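Local coordinates for aminotransferase (PDB 3IF2), which probably transfers amino groups between amino acids and 2-oxo acids such as pyruvate, using pyridoxal 5'-phosphate as its cofactor, at residues Ser142-Ile147 / Gly165-Ala170; Leu380-Arg385 / Glu435-Leu440. All coordinates share one frame; numbering follows the deposited sequence.

Contact 1 (Ser142-Ile147 / Gly165-Ala170); sequences SVDKSI and GQHFAA
Ile-147 is gripped through its backbone on two sides of one parallel bridge to Phe-168. Its N donates to His-167 O at 2.9 Å, nearly straight at 168°. Its O accepts from Ala-169 N at 3.2 Å. The pairing joins strands 142-149 and 168-170 in the mixed sheet of the large, cofactor-binding domain of a fold-type I aminotransferase. On the other side of strand 142-149, the backbone of Ser-146 bonds to Arg-206 and Gly-208, at strand 207-213, so strand 142-149 lies between two parallel neighbours here. One water links Ser-146 OG to Phe-168 O, at 3.2 Å from the hydroxyl and 3.1 Å from the carbonyl.

With CG anti to the carbonyl carbon (chi1 -53°), the His-167 ring comes next to Asp-144 of strand 142-149. Asp-144 OD2 comes to the ring edge, 3.3 Å from His-167 CE1. This is a polar contact without a hydrogen bond, and the carboxylate and ring planes are 78° apart. His-167 NE2 is instead bonded to Glu-164 O. With an alanine here, Asp-144 would probably lose its ring neighbour and Glu-164 O its N-H partner. The Phe-168 ring has Ile-147 O near its plane, at the edge, and Ile-147 CB sits 3.9 Å from Phe-168 CD1.

Contact 2 (Leu380-Arg385 / Glu435-Leu440); sequences LDLYER and EVVREL
Leu-382 sets its two methyls against helix 423-441 and meets three side chains there. Its CG lies anti to the backbone N (chi1 -179°), which brings the branched end nearer the other helix. CD1 of Leu-382 touches CG1 of Val-436 at 3.8 Å, the closest approach between the two segments. These two side chains meet at a slant. Val-437 lies almost at right angles to Leu-382, and its CG2 faces Leu-382 CD2 at 4.1 Å. Leu-440, one turn on from Val-436, brings CD2 to 4.3 Å from Leu-382 CD1. One leucine end therefore packs against a small apolar patch.

Arg-385 passes along the exposed margin of this patch. Its NH1 is 4.2 Å from Leu-440 CD1, a van der Waals contact. Within its own helix, Arg-385 NE donates to Asp-381 OD1 at 3.3 Å in a straight salt-bridge bond. The oxygen lies in the guanidinium plane, but NE approaches it from above the carboxylate plane. This bond probably helps hold the guanidinium in place.

No hydrogen bond joins the segments. Their axes come no closer than 11.3 Å and run at 128° to each other. The two segments meet through side-chain ends. Phe-372 of strand 367-372 touches both Leu-382 and Val-437, so both helices pack on the same strand. Helix 16-29 packs against Tyr-383 of helix 379-388.

Contacts 1 and 2 lie in different parts of the chain and do not touch. Their centres are 35 Å apart, and their nearest atoms about 16 Å. Contact 1 belongs to the sheet of the cofactor-binding domain. Contact 2 joins two helices beside the separate six-stranded sheet that includes strand 367-372. Contact 1 lies closer to the cofactor, though not in contact with it: the side chain of Phe-168 is about 12 Å from a bound pyridoxal phosphate and about 9 Å from those of Tyr-155 and Gln-116, which bind it. Contact 2 is away from the known sites. Along the chain the two are in series: contact 1 closes before contact 2 opens.

Contact 1 (Ser142-Ile147 / Gly165-Ala170)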
loop_
_atom_site.group_PDB
_atom_site.type_symbol
_atom_site.label_atom_id
_atom_site.label_comp_id
_atom_site.label_asym_id
_atom_site.label_seq_id
_atom_site.Cartn_x
_atom_site.Cartn_y
_atom_site.Cartn_z
ATOM N N SER A 142 7.121 18.032 24.261
ATOM C CA SER A 142 6.182 17.346 23.332
ATOM C C SER A 142 5.069 16.614 24.138
ATOM O O SER A 142 5.224 16.398 25.348
ATOM C CB SER A 142 6.928 16.385 22.401
ATOM O OG SER A 142 7.494 15.307 23.121
ATOM N N VAL A 143 3.970 16.234 23.482
ATOM C CA VAL A 143 2.831 15.606 24.179
ATOM C C VAL A 143 2.126 14.582 23.300
ATOM O O VAL A 143 1.918 14.838 22.127
ATOM C CB VAL A 143 1.813 16.694 24.660
ATOM C CG1 VAL A 143 1.368 17.588 23.512
ATOM C CG2 VAL A 143 0.601 16.075 25.368
ATOM N N ASP A 144 1.775 13.426 23.870
ATOM C CA ASP A 144 1.033 12.377 23.144
ATOM C C ASP A 144 -0.453 12.712 23.047
ATOM O O ASP A 144 -1.045 13.208 24.005
ATOM C CB ASP A 144 1.181 10.993 23.818
ATOM C CG ASP A 144 2.508 10.311 23.516
ATOM O OD1 ASP A 144 3.292 10.792 22.660
ATOM O OD2 ASP A 144 2.747 9.250 24.125
ATOM N N LYS A 145 -1.035 12.467 21.877
ATOM C CA LYS A 145 -2.470 12.626 21.668
ATOM C C LYS A 145 -3.051 11.317 21.144
ATOM O O LYS A 145 -2.360 10.541 20.486
ATOM C CB LYS A 145 -2.801 13.781 20.731
ATOM C CG LYS A 145 -2.289 15.116 21.200
ATOM C CD LYS A 145 -3.016 16.273 20.540
ATOM C CE LYS A 145 -2.404 17.581 20.990
ATOM N NZ LYS A 145 -3.196 18.753 20.577
ATOM N N SER A 146 -4.330 11.097 21.432
ATOM C CA SER A 146 -5.036 9.877 21.064
ATOM C C SER A 146 -6.176 10.114 20.099
ATOM O O SER A 146 -6.679 11.240 19.989
ATOM C CB SER A 146 -5.590 9.222 22.334
ATOM O OG SER A 146 -4.535 8.675 23.081
ATOM N N ILE A 147 -6.566 9.038 19.407
ATOM C CA ILE A 147 -7.736 9.015 18.518
ATOM C C ILE A 147 -8.874 8.571 19.447
ATOM O O ILE A 147 -8.794 7.498 20.042
ATOM C CB ILE A 147 -7.560 8.014 17.356
ATOM C CG1 ILE A 147 -6.264 8.301 16.556
ATOM C CG2 ILE A 147 -8.769 8.032 16.444
ATOM C CD1 ILE A 147 -6.118 9.724 15.969
ATOM N N GLY A 165 4.140 3.067 20.168
ATOM C CA GLY A 165 3.159 2.870 21.235
ATOM C C GLY A 165 1.768 2.572 20.709
ATOM O O GLY A 165 1.617 1.940 19.658
ATOM N N GLN A 166 0.764 3.028 21.453
ATOM C CA GLN A 166 -0.663 2.879 21.099
ATOM C C GLN A 166 -1.400 4.089 21.667
ATOM O O GLN A 166 -1.273 4.382 22.840
ATOM C CB GLN A 166 -1.234 1.588 21.666
ATOM C CG GLN A 166 -2.583 1.218 21.072
ATOM C CD GLN A 166 -3.239 0.058 21.783
ATOM O OE1 GLN A 166 -3.389 0.074 23.016
ATOM N NE2 GLN A 166 -3.673 -0.942 21.009
ATOM N N HIS A 167 -2.182 4.757 20.833
ATOM C CA HIS A 167 -2.792 6.044 21.154
ATOM C C HIS A 167 -4.285 6.095 20.843
ATOM O O HIS A 167 -4.732 6.789 19.924
ATOM C CB HIS A 167 -2.012 7.139 20.405
ATOM C CG HIS A 167 -0.538 7.081 20.654
ATOM N ND1 HIS A 167 0.042 7.556 21.810
ATOM C CD2 HIS A 167 0.463 6.523 19.934
ATOM C CE1 HIS A 167 1.343 7.326 21.772
ATOM N NE2 HIS A 167 1.623 6.704 20.644
ATOM N N PHE A 168 -5.043 5.311 21.604
ATOM C CA PHE A 168 -6.506 5.305 21.540
ATOM C C PHE A 168 -7.067 5.628 22.916
ATOM O O PHE A 168 -6.527 5.180 23.914
ATOM C CB PHE A 168 -7.021 3.949 21.084
ATOM C CG PHE A 168 -6.741 3.651 19.641
ATOM C CD1 PHE A 168 -7.416 4.365 18.638
ATOM C CD2 PHE A 168 -5.834 2.647 19.262
ATOM C CE1 PHE A 168 -7.178 4.106 17.285
ATOM C CE2 PHE A 168 -5.597 2.375 17.911
ATOM C CZ PHE A 168 -6.273 3.116 16.922
ATOM N N ALA A 169 -8.091 6.474 22.952
ATOM C CA ALA A 169 -8.855 6.786 24.156
ATOM C C ALA A 169 -10.223 6.229 23.784
ATOM O O ALA A 169 -10.856 6.724 22.858
ATOM C CB ALA A 169 -8.924 8.267 24.388
ATOM N N ALA A 170 -10.651 5.173 24.462
ATOM C CA ALA A 170 -11.909 4.507 24.152
ATOM C C ALA A 170 -12.931 4.782 25.244
ATOM O O ALA A 170 -12.579 4.778 26.422
ATOM C CB ALA A 170 -11.660 3.052 24.031
HETATM O O HOH W 1 -5.339 7.273 25.852
#

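Contact 2 (Leu380-Arg385 / Glu435-Leu440)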
loop_
_atom_site.group_PDB
_atom_site.type_symbol
_atom_site.label_atom_id
_atom_site.label_comp_id
_atom_site.label_asym_id
_atom_site.label_seq_id
_atom_site.Cartn_x
_atom_site.Cartn_y
_atom_site.Cartn_z
ATOM N N LEU A 380 -12.703 -16.018 24.804
ATOM C CA LEU A 380 -11.387 -16.467 24.289
ATOM C C LEU A 380 -11.216 -17.985 24.477
ATOM O O LEU A 380 -10.580 -18.637 23.651
ATOM C CB LEU A 380 -10.212 -15.748 24.969
ATOM C CG LEU A 380 -8.778 -16.146 24.500
ATOM C CD1 LEU A 380 -8.616 -16.012 22.960
ATOM C CD2 LEU A 380 -7.683 -15.373 25.253
ATOM N N ASP A 381 -11.782 -18.510 25.567
ATOM C CA ASP A 381 -11.770 -19.937 25.895
ATOM C C ASP A 381 -12.785 -20.673 25.004
ATOM O O ASP A 381 -12.492 -21.764 24.506
ATOM C CB ASP A 381 -12.088 -20.136 27.382
ATOM C CG ASP A 381 -11.375 -21.329 27.987
ATOM O OD1 ASP A 381 -11.389 -22.434 27.378
ATOM O OD2 ASP A 381 -10.814 -21.145 29.095
ATOM N N LEU A 382 -13.972 -20.080 24.818
ATOM C CA LEU A 382 -14.984 -20.607 23.888
ATOM C C LEU A 382 -14.387 -20.736 22.481
ATOM O O LEU A 382 -14.542 -21.761 21.849
ATOM C CB LEU A 382 -16.233 -19.713 23.841
ATOM C CG LEU A 382 -17.406 -20.111 22.937
ATOM C CD1 LEU A 382 -17.823 -21.524 23.261
ATOM C CD2 LEU A 382 -18.584 -19.128 23.079
ATOM N N TYR A 383 -13.694 -19.701 22.023
ATOM C CA TYR A 383 -13.000 -19.714 20.719
ATOM C C TYR A 383 -12.067 -20.924 20.547
ATOM O O TYR A 383 -12.076 -21.554 19.495
ATOM C CB TYR A 383 -12.240 -18.396 20.493
ATOM C CG TYR A 383 -11.136 -18.462 19.468
ATOM C CD1 TYR A 383 -11.406 -18.313 18.105
ATOM C CD2 TYR A 383 -9.802 -18.664 19.861
ATOM C CE1 TYR A 383 -10.368 -18.378 17.147
ATOM C CE2 TYR A 383 -8.762 -18.731 18.915
ATOM C CZ TYR A 383 -9.058 -18.595 17.568
ATOM O OH TYR A 383 -8.041 -18.665 16.665
ATOM N N GLU A 384 -11.286 -21.236 21.584
ATOM C CA GLU A 384 -10.348 -22.376 21.562
ATOM C C GLU A 384 -11.085 -23.706 21.459
ATOM O O GLU A 384 -10.663 -24.588 20.716
ATOM C CB GLU A 384 -9.430 -22.391 22.805
ATOM C CG GLU A 384 -8.464 -21.196 22.936
ATOM C CD GLU A 384 -7.347 -21.132 21.883
ATOM O OE1 GLU A 384 -6.962 -22.192 21.335
ATOM O OE2 GLU A 384 -6.838 -20.008 21.626
ATOM N N ARG A 385 -12.177 -23.840 22.207
ATOM C CA ARG A 385 -12.983 -25.075 22.200
ATOM C C ARG A 385 -13.666 -25.317 20.863
ATOM O O ARG A 385 -13.668 -26.448 20.372
ATOM C CB ARG A 385 -14.021 -25.062 23.316
ATOM C CG ARG A 385 -13.402 -25.218 24.692
ATOM C CD ARG A 385 -14.376 -24.785 25.758
ATOM N NE ARG A 385 -13.721 -24.701 27.063
ATOM C CZ ARG A 385 -13.976 -25.444 28.145
ATOM N NH1 ARG A 385 -14.953 -26.364 28.181
ATOM N NH2 ARG A 385 -13.257 -25.210 29.243
ATOM N N GLU A 435 -24.469 -26.517 20.694
ATOM C CA GLU A 435 -24.153 -27.688 21.520
ATOM C C GLU A 435 -23.140 -27.336 22.603
ATOM O O GLU A 435 -23.413 -27.551 23.784
ATOM C CB GLU A 435 -23.682 -28.877 20.662
ATOM C CG GLU A 435 -24.844 -29.556 19.894
ATOM C CD GLU A 435 -24.396 -30.513 18.789
ATOM O OE1 GLU A 435 -23.405 -30.207 18.081
ATOM O OE2 GLU A 435 -25.066 -31.556 18.597
ATOM N N VAL A 436 -22.024 -26.726 22.199
ATOM C CA VAL A 436 -20.957 -26.350 23.141
ATOM C C VAL A 436 -21.453 -25.394 24.246
ATOM O O VAL A 436 -21.211 -25.664 25.436
ATOM C CB VAL A 436 -19.707 -25.787 22.407
ATOM C CG1 VAL A 436 -18.677 -25.231 23.394
ATOM C CG2 VAL A 436 -19.082 -26.878 21.529
ATOM N N VAL A 437 -22.187 -24.348 23.846
ATOM C CA VAL A 437 -22.696 -23.326 24.780
ATOM C C VAL A 437 -23.790 -23.848 25.712
ATOM O O VAL A 437 -23.781 -23.538 26.903
ATOM C CB VAL A 437 -23.165 -22.037 24.040
ATOM C CG1 VAL A 437 -23.902 -21.085 24.984
ATOM C CG2 VAL A 437 -21.969 -21.331 23.381
ATOM N N ARG A 438 -24.737 -24.622 25.181
ATOM C CA ARG A 438 -25.786 -25.213 26.020
ATOM C C ARG A 438 -25.168 -26.118 27.084
ATOM O O ARG A 438 -25.540 -26.031 28.249
ATOM C CB ARG A 438 -26.808 -26.005 25.202
ATOM C CG ARG A 438 -27.826 -25.161 24.418
ATOM C CD ARG A 438 -29.045 -26.024 23.996
ATOM N NE ARG A 438 -28.650 -27.268 23.330
ATOM C CZ ARG A 438 -28.321 -27.411 22.040
ATOM N NH1 ARG A 438 -28.327 -26.379 21.184
ATOM N NH2 ARG A 438 -27.963 -28.621 21.600
ATOM N N GLU A 439 -24.207 -26.948 26.670
ATOM C CA GLU A 439 -23.489 -27.883 27.559
ATOM C C GLU A 439 -22.789 -27.123 28.708
ATOM O O GLU A 439 -22.792 -27.603 29.850
ATOM C CB GLU A 439 -22.512 -28.745 26.721
ATOM C CG GLU A 439 -21.876 -29.964 27.388
ATOM C CD GLU A 439 -20.745 -29.651 28.359
ATOM O OE1 GLU A 439 -20.080 -28.592 28.246
ATOM O OE2 GLU A 439 -20.499 -30.489 29.246
ATOM N N LEU A 440 -22.207 -25.956 28.396
ATOM C CA LEU A 440 -21.556 -25.076 29.389
ATOM C C LEU A 440 -22.563 -24.513 30.393
ATOM O O LEU A 440 -22.321 -24.583 31.606
ATOM C CB LEU A 440 -20.778 -23.913 28.726
ATOM C CG LEU A 440 -19.357 -24.127 28.157
ATOM C CD1 LEU A 440 -19.071 -25.561 27.647
ATOM C CD2 LEU A 440 -19.064 -23.057 27.064
#